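Long-range contacts in glycosyl hydrolase, family 38 (Enterococcus faecalis, PDB 3LVT), which probably acts as an alpha-mannosidase, removing alpha-linked mannose from carbohydrates, and carries a bound calcium ion: residues K402-V407 with V422-E427; P501-S506 with N818-T823; L612-D617 with T640-E645. All blocks are in the same frame, centred on the assembly; numbering follows the deposited sequence.

Contact 1 (K402-V407 with V422-E427)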
ATOM      1  N   LYS A 402      21.732  25.260  28.214  1.00 63.63           N
ATOM      2  CA  LYS A 402      20.458  25.992  28.109  1.00 63.29           C
ATOM      3  C   LYS A 402      19.708  25.784  26.777  1.00 62.85           C
ATOM      4  O   LYS A 402      18.543  26.174  26.653  1.00 63.16           O
ATOM      5  CB  LYS A 402      20.667  27.501  28.372  1.00 63.18           C
ATOM      6  N   ALA A 403      20.379  25.179  25.795  1.00 61.84           N
ATOM      7  CA  ALA A 403      19.797  24.921  24.489  1.00 60.84           C
ATOM      8  C   ALA A 403      18.873  23.707  24.551  1.00 60.49           C
ATOM      9  O   ALA A 403      19.047  22.836  25.408  1.00 61.08           O
ATOM     10  CB  ALA A 403      20.891  24.696  23.465  1.00 60.50           C
ATOM     11  N   HIS A 404      17.899  23.661  23.640  1.00 59.50           N
ATOM     12  CA  HIS A 404      16.963  22.551  23.507  1.00 58.21           C
ATOM     13  C   HIS A 404      17.245  21.801  22.216  1.00 57.68           C
ATOM     14  O   HIS A 404      16.762  22.194  21.160  1.00 58.16           O
ATOM     15  CB  HIS A 404      15.538  23.077  23.426  1.00 58.12           C
ATOM     16  CG  HIS A 404      15.110  23.896  24.601  1.00 56.93           C
ATOM     17  ND1 HIS A 404      14.931  23.357  25.857  1.00 55.26           N
ATOM     18  CD2 HIS A 404      14.785  25.207  24.699  1.00 56.34           C
ATOM     19  CE1 HIS A 404      14.537  24.310  26.684  1.00 56.36           C
ATOM     20  NE2 HIS A 404      14.435  25.440  26.008  1.00 56.30           N
ATOM     21  N   PRO A 405      18.025  20.720  22.281  1.00 57.02           N
ATOM     22  CA  PRO A 405      18.362  19.983  21.054  1.00 56.79           C
ATOM     23  C   PRO A 405      17.213  19.159  20.427  1.00 56.44           C
ATOM     24  O   PRO A 405      16.309  18.688  21.131  1.00 56.41           O
ATOM     25  CB  PRO A 405      19.488  19.036  21.507  1.00 56.91           C
ATOM     26  CG  PRO A 405      19.831  19.444  22.932  1.00 56.52           C
ATOM     27  CD  PRO A 405      18.670  20.157  23.479  1.00 56.72           C
ATOM     28  N   PHE A 406      17.265  18.988  19.107  1.00 55.63           N
ATOM     29  CA  PHE A 406      16.380  18.063  18.407  1.00 55.08           C
ATOM     30  C   PHE A 406      17.066  17.517  17.181  1.00 55.24           C
ATOM     31  O   PHE A 406      18.058  18.084  16.714  1.00 54.88           O
ATOM     32  CB  PHE A 406      15.059  18.720  18.011  1.00 55.08           C
ATOM     33  CG  PHE A 406      15.213  19.903  17.108  1.00 54.26           C
ATOM     34  CD1 PHE A 406      15.127  19.752  15.738  1.00 52.20           C
ATOM     35  CD2 PHE A 406      15.444  21.180  17.640  1.00 53.93           C
ATOM     36  CE1 PHE A 406      15.262  20.849  14.903  1.00 53.66           C
ATOM     37  CE2 PHE A 406      15.585  22.290  16.813  1.00 53.52           C
ATOM     38  CZ  PHE A 406      15.489  22.128  15.442  1.00 53.61           C
ATOM     39  N   VAL A 407      16.518  16.420  16.655  1.00 55.31           N
ATOM     40  CA  VAL A 407      17.143  15.679  15.553  1.00 55.29           C
ATOM     41  C   VAL A 407      16.152  15.379  14.437  1.00 55.41           C
ATOM     42  O   VAL A 407      15.021  14.960  14.698  1.00 56.44           O
ATOM     43  CB  VAL A 407      17.746  14.356  16.061  1.00 55.15           C
ATOM     44  CG1 VAL A 407      18.340  13.552  14.917  1.00 55.54           C
ATOM     45  CG2 VAL A 407      18.803  14.619  17.130  1.00 54.51           C
ATOM     46  N   VAL A 422       8.898  21.468  13.735  1.00 55.89           N
ATOM     47  CA  VAL A 422       9.366  20.657  14.862  1.00 54.97           C
ATOM     48  C   VAL A 422       8.801  21.300  16.117  1.00 54.46           C
ATOM     49  O   VAL A 422       8.876  22.510  16.292  1.00 54.01           O
ATOM     50  CB  VAL A 422      10.927  20.574  14.901  1.00 54.96           C
ATOM     51  CG1 VAL A 422      11.443  19.904  16.176  1.00 54.39           C
ATOM     52  CG2 VAL A 422      11.437  19.838  13.682  1.00 54.77           C
ATOM     53  N   GLU A 423       8.195  20.490  16.970  1.00 54.51           N
ATOM     54  CA  GLU A 423       7.640  21.003  18.200  1.00 54.79           C
ATOM     55  C   GLU A 423       8.646  20.734  19.293  1.00 54.30           C
ATOM     56  O   GLU A 423       9.029  19.592  19.527  1.00 54.59           O
ATOM     57  CB  GLU A 423       6.282  20.376  18.513  1.00 54.83           C
ATOM     58  CG  GLU A 423       5.437  21.241  19.438  1.00 57.66           C
ATOM     59  CD  GLU A 423       4.214  20.515  20.016  1.00 60.50           C
ATOM     60  OE1 GLU A 423       4.356  19.328  20.398  1.00 60.50           O
ATOM     61  OE2 GLU A 423       3.124  21.146  20.107  1.00 59.89           O
ATOM     62  N   VAL A 424       9.098  21.804  19.935  1.00 54.08           N
ATOM     63  CA  VAL A 424      10.089  21.720  20.986  1.00 53.68           C
ATOM     64  C   VAL A 424       9.515  22.231  22.306  1.00 54.00           C
ATOM     65  O   VAL A 424       8.937  23.328  22.371  1.00 53.41           O
ATOM     66  CB  VAL A 424      11.355  22.528  20.633  1.00 54.16           C
ATOM     67  CG1 VAL A 424      12.455  22.309  21.684  1.00 53.32           C
ATOM     68  CG2 VAL A 424      11.851  22.185  19.219  1.00 53.02           C
ATOM     69  N   GLU A 425       9.661  21.393  23.333  1.00 54.31           N
ATOM     70  CA  GLU A 425       9.324  21.702  24.707  1.00 55.15           C
ATOM     71  C   GLU A 425      10.298  22.744  25.206  1.00 55.41           C
ATOM     72  O   GLU A 425      11.513  22.620  25.055  1.00 56.03           O
ATOM     73  CB  GLU A 425       9.437  20.446  25.554  1.00 55.23           C
ATOM     74  CG  GLU A 425       8.653  20.469  26.849  1.00 57.45           C
ATOM     75  CD  GLU A 425       9.143  19.397  27.815  1.00 62.26           C
ATOM     76  OE1 GLU A 425       9.812  19.768  28.808  1.00 63.19           O
ATOM     77  OE2 GLU A 425       8.897  18.182  27.571  1.00 64.58           O
ATOM     78  N   ILE A 426       9.747  23.772  25.821  1.00 55.75           N
ATOM     79  CA  ILE A 426      10.450  25.022  26.044  1.00 55.85           C
ATOM     80  C   ILE A 426      10.547  25.280  27.560  1.00 55.54           C
ATOM     81  O   ILE A 426      11.480  25.930  28.034  1.00 55.48           O
ATOM     82  CB  ILE A 426       9.682  26.145  25.275  1.00 56.14           C
ATOM     83  CG1 ILE A 426      10.480  27.417  25.095  1.00 56.57           C
ATOM     84  CG2 ILE A 426       8.392  26.514  25.966  1.00 56.22           C
ATOM     85  CD1 ILE A 426       9.547  28.604  24.881  1.00 55.72           C
ATOM     86  N   GLU A 427       9.566  24.761  28.300  1.00 54.75           N
ATOM     87  CA  GLU A 427       9.543  24.798  29.745  1.00 54.61           C
ATOM     88  C   GLU A 427       8.617  23.689  30.238  1.00 55.08           C
ATOM     89  O   GLU A 427       7.687  23.288  29.535  1.00 55.69           O
ATOM     90  CB  GLU A 427       9.074  26.163  30.254  1.00 54.43           C
TER
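The imidazole of His404 has Glu425 O over one face, 3.6 Å from ND1, and the carbonyl oxygen of Lys402 over the centre of the opposite face; Ile426 O approaches NE2 obliquely. The Phe406 ring takes Val422 CG1 on one face, 4.1 Å from its centroid and 25° off the ring normal, a CH-pi contact displaced toward the rim. Val424 CG2 comes at the same ring obliquely, nearest CD2. The two strands face each other across the interior in a sandwich-like packing: strands 404-407 and 422-427 run nearly antiparallel, at 160°, but their axes stay 8.0 Å apart, too far for backbone pairing, and each has its hydrogen-bonded neighbours elsewhere. His404 and Phe406 bond through the backbone to Leu509 and Phe507, whereas Val422 bonds to Val492.

The interface is therefore built from alternate residues, with His404 and Phe406 on one strand directed at Val422 and Val424 on the other. Phe406 has its CG placed between the backbone N and the carbonyl carbon (chi1 60°), which turns the ring across the Val422 methyls, and Leu494 packs on it as well. Val424 divides its two methyls between the aromatic side chains, with CG2 serving Phe406 and CG1 serving His404. Near Ile426 the second strand is irregular: Ile426 and Glu427 both face Lys488 in a classic beta bulge. Glu425 meets the histidine through its backbone O, while its carboxylate forms a salt bridge with Arg428. The closest apolar approach is that of His404 CB to Val424 CG1, at 3.6 Å.

Contact 2 (P501-S506 with N818-T823)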
ATOM      1  N   PRO A 501      19.530  10.861   1.807  1.00 56.84           N
ATOM      2  CA  PRO A 501      18.811   9.653   2.226  1.00 56.65           C
ATOM      3  C   PRO A 501      19.420   9.087   3.491  1.00 56.34           C
ATOM      4  O   PRO A 501      20.603   9.277   3.729  1.00 56.41           O
ATOM      5  CB  PRO A 501      19.052   8.674   1.064  1.00 56.32           C
ATOM      6  CG  PRO A 501      19.263   9.539  -0.128  1.00 56.47           C
ATOM      7  CD  PRO A 501      19.878  10.830   0.371  1.00 56.84           C
ATOM      8  N   PHE A 502      18.603   8.426   4.302  1.00 56.51           N
ATOM      9  CA  PHE A 502      19.072   7.697   5.480  1.00 56.89           C
ATOM     10  C   PHE A 502      20.159   8.406   6.317  1.00 57.22           C
ATOM     11  O   PHE A 502      21.234   7.873   6.593  1.00 57.34           O
ATOM     12  CB  PHE A 502      19.465   6.275   5.075  1.00 56.82           C
ATOM     13  CG  PHE A 502      18.339   5.513   4.420  1.00 57.20           C
ATOM     14  CD1 PHE A 502      17.128   5.300   5.103  1.00 56.90           C
ATOM     15  CD2 PHE A 502      18.477   5.018   3.129  1.00 56.30           C
ATOM     16  CE1 PHE A 502      16.073   4.606   4.509  1.00 55.79           C
ATOM     17  CE2 PHE A 502      17.433   4.308   2.527  1.00 57.60           C
ATOM     18  CZ  PHE A 502      16.216   4.114   3.216  1.00 56.51           C
ATOM     19  N   SER A 503      19.851   9.618   6.741  1.00 57.58           N
ATOM     20  CA  SER A 503      20.807  10.405   7.477  1.00 57.83           C
ATOM     21  C   SER A 503      20.090  11.216   8.544  1.00 57.94           C
ATOM     22  O   SER A 503      18.848  11.305   8.548  1.00 58.28           O
ATOM     23  CB  SER A 503      21.562  11.333   6.512  1.00 57.93           C
ATOM     24  OG  SER A 503      20.927  12.597   6.407  1.00 58.00           O
ATOM     25  N   TRP A 504      20.870  11.807   9.448  1.00 57.65           N
ATOM     26  CA  TRP A 504      20.324  12.747  10.423  1.00 57.10           C
ATOM     27  C   TRP A 504      21.187  13.983  10.645  1.00 57.04           C
ATOM     28  O   TRP A 504      22.414  13.957  10.467  1.00 56.89           O
ATOM     29  CB  TRP A 504      20.004  12.062  11.753  1.00 56.59           C
ATOM     30  CG  TRP A 504      21.186  11.614  12.531  1.00 56.31           C
ATOM     31  CD1 TRP A 504      22.043  12.399  13.253  1.00 56.67           C
ATOM     32  CD2 TRP A 504      21.630  10.269  12.712  1.00 56.69           C
ATOM     33  NE1 TRP A 504      23.001  11.623  13.858  1.00 55.78           N
ATOM     34  CE2 TRP A 504      22.772  10.314  13.541  1.00 56.08           C
ATOM     35  CE3 TRP A 504      21.173   9.024  12.250  1.00 57.78           C
ATOM     36  CZ2 TRP A 504      23.464   9.172  13.916  1.00 57.08           C
ATOM     37  CZ3 TRP A 504      21.869   7.877  12.621  1.00 57.30           C
ATOM     38  CH2 TRP A 504      23.002   7.963  13.445  1.00 58.17           C
ATOM     39  N   ASP A 505      20.510  15.060  11.033  1.00 56.92           N
ATOM     40  CA  ASP A 505      21.143  16.293  11.446  1.00 56.73           C
ATOM     41  C   ASP A 505      20.537  16.746  12.770  1.00 56.71           C
ATOM     42  O   ASP A 505      19.334  16.550  13.037  1.00 56.33           O
ATOM     43  CB  ASP A 505      20.963  17.378  10.386  1.00 57.01           C
ATOM     44  CG  ASP A 505      21.586  17.008   9.032  1.00 58.13           C
ATOM     45  OD1 ASP A 505      22.717  16.455   8.990  1.00 58.21           O
ATOM     46  OD2 ASP A 505      20.933  17.302   7.999  1.00 60.56           O
ATOM     47  N   SER A 506      21.386  17.335  13.609  1.00 56.45           N
ATOM     48  CA  SER A 506      20.956  17.835  14.901  1.00 55.81           C
ATOM     49  C   SER A 506      20.878  19.330  14.852  1.00 55.67           C
ATOM     50  O   SER A 506      21.601  19.988  14.100  1.00 55.59           O
ATOM     51  CB  SER A 506      21.907  17.405  16.001  1.00 55.92           C
ATOM     52  OG  SER A 506      21.992  15.997  16.081  1.00 55.62           O
ATOM     53  N   ASN A 818      25.757  14.832  13.098  1.00 64.18           N
ATOM     54  CA  ASN A 818      25.415  14.694  11.686  1.00 64.50           C
ATOM     55  C   ASN A 818      26.013  13.409  11.153  1.00 64.67           C
ATOM     56  O   ASN A 818      27.192  13.134  11.374  1.00 64.88           O
ATOM     57  CB  ASN A 818      25.935  15.857  10.849  1.00 64.71           C
ATOM     58  CG  ASN A 818      25.617  17.201  11.450  1.00 65.58           C
ATOM     59  OD1 ASN A 818      24.661  17.851  11.044  1.00 68.13           O
ATOM     60  ND2 ASN A 818      26.417  17.630  12.427  1.00 66.63           N
ATOM     61  N   HIS A 819      25.203  12.630  10.437  1.00 65.04           N
ATOM     62  CA  HIS A 819      25.612  11.309   9.971  1.00 64.96           C
ATOM     63  C   HIS A 819      24.775  10.780   8.800  1.00 64.87           C
ATOM     64  O   HIS A 819      23.553  10.927   8.796  1.00 64.95           O
ATOM     65  CB  HIS A 819      25.532  10.319  11.125  1.00 65.02           C
ATOM     66  CG  HIS A 819      26.292   9.058  10.880  1.00 66.32           C
ATOM     67  ND1 HIS A 819      27.668   8.997  10.945  1.00 67.00           N
ATOM     68  CD2 HIS A 819      25.872   7.809  10.575  1.00 67.24           C
ATOM     69  CE1 HIS A 819      28.062   7.763  10.688  1.00 67.14           C
ATOM     70  NE2 HIS A 819      26.993   7.023  10.457  1.00 67.56           N
ATOM     71  N   VAL A 820      25.446  10.160   7.825  1.00 64.38           N
ATOM     72  CA  VAL A 820      24.800   9.464   6.713  1.00 63.83           C
ATOM     73  C   VAL A 820      24.983   7.970   6.939  1.00 63.40           C
ATOM     74  O   VAL A 820      26.108   7.465   6.883  1.00 63.32           O
ATOM     75  CB  VAL A 820      25.383   9.884   5.330  1.00 63.93           C
ATOM     76  CG1 VAL A 820      24.875  11.263   4.915  1.00 64.05           C
ATOM     77  CG2 VAL A 820      26.939   9.867   5.332  1.00 65.12           C
ATOM     78  N   TYR A 821      23.880   7.268   7.221  1.00 62.90           N
ATOM     79  CA  TYR A 821      23.919   5.833   7.560  1.00 62.07           C
ATOM     80  C   TYR A 821      24.105   4.975   6.325  1.00 62.13           C
ATOM     81  O   TYR A 821      24.791   3.957   6.355  1.00 61.99           O
ATOM     82  CB  TYR A 821      22.637   5.406   8.268  1.00 61.68           C
ATOM     83  CG  TYR A 821      22.661   3.990   8.799  1.00 60.51           C
ATOM     84  CD1 TYR A 821      23.393   3.668   9.940  1.00 59.07           C
ATOM     85  CD2 TYR A 821      21.942   2.971   8.173  1.00 58.42           C
ATOM     86  CE1 TYR A 821      23.414   2.371  10.444  1.00 58.51           C
ATOM     87  CE2 TYR A 821      21.955   1.663   8.674  1.00 56.71           C
ATOM     88  CZ  TYR A 821      22.690   1.370   9.813  1.00 57.13           C
ATOM     89  OH  TYR A 821      22.726   0.084  10.327  1.00 54.91           O
ATOM     90  N   LEU A 822      23.460   5.394   5.245  1.00 62.25           N
ATOM     91  CA  LEU A 822      23.511   4.691   3.985  1.00 62.06           C
ATOM     92  C   LEU A 822      23.673   5.737   2.947  1.00 62.08           C
ATOM     93  O   LEU A 822      23.063   6.805   2.994  1.00 62.00           O
ATOM     94  CB  LEU A 822      22.231   3.902   3.719  1.00 62.02           C
ATOM     95  CG  LEU A 822      22.170   2.550   4.424  1.00 62.36           C
ATOM     96  CD1 LEU A 822      20.736   2.219   4.804  1.00 62.84           C
ATOM     97  CD2 LEU A 822      22.804   1.449   3.564  1.00 61.31           C
ATOM     98  N   THR A 823      24.546   5.436   2.020  1.00 62.30           N
ATOM     99  CA  THR A 823      24.802   6.337   0.963  1.00 62.85           C
ATOM    100  C   THR A 823      24.443   5.487  -0.217  1.00 63.19           C
ATOM    101  O   THR A 823      24.911   4.362  -0.355  1.00 63.22           O
ATOM    102  CB  THR A 823      26.252   6.857   0.960  1.00 62.61           C
ATOM    103  OG1 THR A 823      26.640   7.121  -0.389  1.00 63.38           O
ATOM    104  CG2 THR A 823      27.213   5.852   1.588  1.00 62.78           C
TER
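Phe502 O accepts the shortest hydrogen bond between the segments, from Tyr821 N at 2.8 Å, with an N-H...O angle of 151°. Two further backbone bonds join Trp504 and His819 reciprocally: Trp504 N reaches His819 O at 2.9 Å, and His819 N reaches Trp504 O at 3.1 Å. Trp504 O also receives a CA-H...O contact from Asn818 CA, 3.3 Å away.

On the face carrying these two aromatic residues, Trp504 and His819 lie side by side and point the same way. The touching atom is His819 CB, which sits over the six-membered ring of the indole, 4.0 Å from its centroid, in a CH-pi contact. The imidazole itself is inclined at 33° to that ring. Trp504 CG stands between the backbone N and the carbonyl carbon, a rotation that lays the indole beside His819 where CB reaches its face, and the indole is anchored farther out by a hydrogen bond from NE1 to Ala816 O. His819 NE2 is hydrogen-bonded to Glu862 OE1.

The pairing is an antiparallel beta ladder, with strand directions 174° apart, which adds strand 818-823 to the edge of 503-511 from a point over three hundred residues later in the chain. On its other side strand 503-511 pairs with 404-410, where Phe502 and Ser503 both face Asn410 in a G1 beta bulge.

Beyond the ladder, Phe502 and Leu822 meet CB to CB at 3.9 Å, and Leu822 CD1 approaches Phe502 CD2. Met327 of helix 304-332 packs against both Phe502 and Tyr821, whose hydroxyl is hydrogen-bonded to Glu330.

Contact 3 (L612-D617 with T640-E645)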
ATOM      1  N   LEU A 612     -25.683  19.970  -4.245  1.00 46.92           N
ATOM      2  CA  LEU A 612     -25.727  18.577  -4.627  1.00 45.22           C
ATOM      3  C   LEU A 612     -27.004  17.886  -4.202  1.00 44.89           C
ATOM      4  O   LEU A 612     -27.552  18.196  -3.136  1.00 44.43           O
ATOM      5  CB  LEU A 612     -24.523  17.838  -4.052  1.00 45.07           C
ATOM      6  CG  LEU A 612     -23.158  18.266  -4.596  1.00 43.24           C
ATOM      7  CD1 LEU A 612     -22.017  17.441  -3.998  1.00 41.58           C
ATOM      8  CD2 LEU A 612     -23.150  18.080  -6.084  1.00 42.77           C
ATOM      9  N   PRO A 613     -27.493  16.948  -5.043  1.00 44.58           N
ATOM     10  CA  PRO A 613     -28.590  16.060  -4.633  1.00 44.29           C
ATOM     11  C   PRO A 613     -28.235  15.413  -3.311  1.00 44.05           C
ATOM     12  O   PRO A 613     -27.064  15.086  -3.085  1.00 43.80           O
ATOM     13  CB  PRO A 613     -28.637  15.010  -5.749  1.00 44.10           C
ATOM     14  CG  PRO A 613     -28.116  15.757  -6.937  1.00 43.96           C
ATOM     15  CD  PRO A 613     -27.074  16.689  -6.434  1.00 43.95           C
ATOM     16  N   VAL A 614     -29.231  15.262  -2.438  1.00 43.76           N
ATOM     17  CA  VAL A 614     -28.990  14.777  -1.086  1.00 43.48           C
ATOM     18  C   VAL A 614     -28.692  13.265  -1.105  1.00 43.19           C
ATOM     19  O   VAL A 614     -27.963  12.741  -0.257  1.00 43.07           O
ATOM     20  CB  VAL A 614     -30.150  15.230  -0.134  1.00 43.79           C
ATOM     21  CG1 VAL A 614     -31.291  14.195  -0.027  1.00 43.10           C
ATOM     22  CG2 VAL A 614     -29.613  15.578   1.224  1.00 45.39           C
ATOM     23  N   ALA A 615     -29.192  12.600  -2.143  1.00 43.09           N
ATOM     24  CA  ALA A 615     -29.215  11.135  -2.251  1.00 43.78           C
ATOM     25  C   ALA A 615     -29.795  10.762  -3.626  1.00 44.35           C
ATOM     26  O   ALA A 615     -30.275  11.640  -4.370  1.00 43.90           O
ATOM     27  CB  ALA A 615     -30.097  10.524  -1.127  1.00 42.77           C
ATOM     28  N   ALA A 616     -29.784   9.474  -3.960  1.00 45.32           N
ATOM     29  CA  ALA A 616     -30.613   9.000  -5.073  1.00 46.64           C
ATOM     30  C   ALA A 616     -32.083   9.175  -4.673  1.00 47.66           C
ATOM     31  O   ALA A 616     -32.394   9.384  -3.500  1.00 47.71           O
ATOM     32  CB  ALA A 616     -30.308   7.561  -5.396  1.00 46.16           C
ATOM     33  N   ASP A 617     -32.993   9.142  -5.635  1.00 49.02           N
ATOM     34  CA  ASP A 617     -34.385   9.302  -5.294  1.00 50.69           C
ATOM     35  C   ASP A 617     -34.909   7.978  -4.705  1.00 51.89           C
ATOM     36  O   ASP A 617     -34.146   6.998  -4.609  1.00 52.11           O
ATOM     37  CB  ASP A 617     -35.198   9.784  -6.506  1.00 50.78           C
ATOM     38  CG  ASP A 617     -35.262   8.753  -7.632  1.00 52.91           C
ATOM     39  OD1 ASP A 617     -35.278   7.525  -7.365  1.00 54.02           O
ATOM     40  OD2 ASP A 617     -35.295   9.174  -8.808  1.00 56.38           O
ATOM     41  N   THR A 640     -33.869  16.905  -4.319  1.00 47.55           N
ATOM     42  CA  THR A 640     -33.590  17.706  -3.110  1.00 47.40           C
ATOM     43  C   THR A 640     -32.093  18.021  -3.046  1.00 47.53           C
ATOM     44  O   THR A 640     -31.262  17.121  -3.024  1.00 47.80           O
ATOM     45  CB  THR A 640     -34.106  17.008  -1.814  1.00 47.25           C
ATOM     46  OG1 THR A 640     -35.512  16.764  -1.937  1.00 48.21           O
ATOM     47  CG2 THR A 640     -33.898  17.864  -0.572  1.00 46.04           C
ATOM     48  N   LEU A 641     -31.754  19.303  -3.038  1.00 48.05           N
ATOM     49  CA  LEU A 641     -30.354  19.728  -3.121  1.00 48.96           C
ATOM     50  C   LEU A 641     -29.913  20.451  -1.864  1.00 49.23           C
ATOM     51  O   LEU A 641     -30.629  21.297  -1.358  1.00 49.89           O
ATOM     52  CB  LEU A 641     -30.106  20.625  -4.348  1.00 48.66           C
ATOM     53  CG  LEU A 641     -30.665  20.198  -5.722  1.00 49.47           C
ATOM     54  CD1 LEU A 641     -30.477  21.281  -6.785  1.00 46.75           C
ATOM     55  CD2 LEU A 641     -30.081  18.875  -6.198  1.00 48.18           C
ATOM     56  N   ARG A 642     -28.727  20.124  -1.371  1.00 49.40           N
ATOM     57  CA  ARG A 642     -28.141  20.858  -0.261  1.00 50.17           C
ATOM     58  C   ARG A 642     -26.721  21.366  -0.563  1.00 50.04           C
ATOM     59  O   ARG A 642     -26.042  20.829  -1.440  1.00 50.10           O
ATOM     60  CB  ARG A 642     -28.154  20.002   0.987  1.00 50.39           C
ATOM     61  CG  ARG A 642     -29.501  19.957   1.624  1.00 53.20           C
ATOM     62  CD  ARG A 642     -29.475  19.219   2.953  1.00 58.15           C
ATOM     63  NE  ARG A 642     -30.825  18.759   3.261  1.00 62.88           N
ATOM     64  CZ  ARG A 642     -31.776  19.504   3.824  1.00 65.39           C
ATOM     65  NH1 ARG A 642     -31.525  20.764   4.195  1.00 65.56           N
ATOM     66  NH2 ARG A 642     -32.984  18.975   4.028  1.00 66.17           N
ATOM     67  N   PRO A 643     -26.281  22.412   0.150  1.00 49.83           N
ATOM     68  CA  PRO A 643     -24.940  22.954  -0.038  1.00 49.56           C
ATOM     69  C   PRO A 643     -23.922  21.917   0.326  1.00 49.16           C
ATOM     70  O   PRO A 643     -24.086  21.221   1.329  1.00 49.49           O
ATOM     71  CB  PRO A 643     -24.857  24.099   0.988  1.00 50.09           C
ATOM     72  CG  PRO A 643     -26.258  24.486   1.279  1.00 50.25           C
ATOM     73  CD  PRO A 643     -27.070  23.203   1.115  1.00 50.22           C
ATOM     74  N   PHE A 644     -22.880  21.811  -0.491  1.00 48.44           N
ATOM     75  CA  PHE A 644     -21.768  20.906  -0.215  1.00 47.53           C
ATOM     76  C   PHE A 644     -20.424  21.680  -0.258  1.00 47.62           C
ATOM     77  O   PHE A 644     -20.014  22.227  -1.297  1.00 47.27           O
ATOM     78  CB  PHE A 644     -21.803  19.758  -1.210  1.00 46.40           C
ATOM     79  CG  PHE A 644     -20.785  18.704  -0.955  1.00 44.82           C
ATOM     80  CD1 PHE A 644     -21.065  17.643  -0.093  1.00 42.81           C
ATOM     81  CD2 PHE A 644     -19.550  18.735  -1.618  1.00 43.92           C
ATOM     82  CE1 PHE A 644     -20.125  16.642   0.131  1.00 43.14           C
ATOM     83  CE2 PHE A 644     -18.588  17.725  -1.403  1.00 43.88           C
ATOM     84  CZ  PHE A 644     -18.878  16.683  -0.525  1.00 44.75           C
ATOM     85  N   GLU A 645     -19.754  21.728   0.882  1.00 47.63           N
ATOM     86  CA  GLU A 645     -18.555  22.545   1.023  1.00 47.80           C
ATOM     87  C   GLU A 645     -17.293  21.727   0.775  1.00 47.40           C
ATOM     88  O   GLU A 645     -17.077  20.710   1.431  1.00 47.06           O
ATOM     89  CB  GLU A 645     -18.513  23.199   2.415  1.00 48.05           C
TER
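Leu612 meets Phe644 at an oblique angle, presenting its CD1 methyl over one face of the phenyl ring. That carbon stands 3.9 Å from the centroid and 29° off the ring normal, which identifies a CH-pi contact; the nearest ring atom is Phe644 CG, at 3.5 Å from Leu612 CD1. The ring carries on past the leucine toward strand 659-667, where it packs on Ile665 and Asn667, because Phe644 CG is anti to the backbone N (chi1 -175°).

Pro613 and Leu641 are arranged differently: they run side by side in the same direction, and Leu641 CD2 sits over the face of the proline ring, 3.4 Å from Pro613 N. A second parallel arrangement joins Val614 to Arg642. Val614 CG2 lies at the edge of the guanidinium, near its plane and 4.0 Å from Arg642 NE, beside an arginine chain that is extended from CG to NE.

The backbone sets the register. Leu612 and Arg642 exchange two hydrogen bonds: Leu612 N to Arg642 O at 3.0 Å, with an N-H...O angle of 168°, and Arg642 N to Leu612 O at 2.9 Å. Past Pro613, which has no amide hydrogen to give, Val614 N donates to Thr640 O at 2.8 Å, a more bent bond. Asp617 then caps a backbone N at the turn into helix 619-625 and forms a salt bridge with Arg619. The whole is an antiparallel beta pairing at the ends of neighbouring strands 601-613 and 641-653, which a helical excursion connects, within the large antiparallel sheet of the family 38 C-terminal domain.

Contacts 1 and 2 are neighbours, their centres about 20 Å apart, and they meet through the paired strands 404-410 and 503-511: Val407 CG2 lies 3.6 Å from Ser506 OG. Contact 1 faces one layer against strand 416-430, while contact 2 continues the pairing from 503-511 to 818-823. Contact 3 stands apart in a different antiparallel sheet, its centre about 49 Å from that of contact 1 and about 52 Å from that of contact 2. Along the chain contact 1 closes first; contact 2 then spans 311 residues and encloses contact 3. The C-terminal part thus returns to an earlier strand after the chain has built the intervening sheet, tying together sequence-distant portions of the protein.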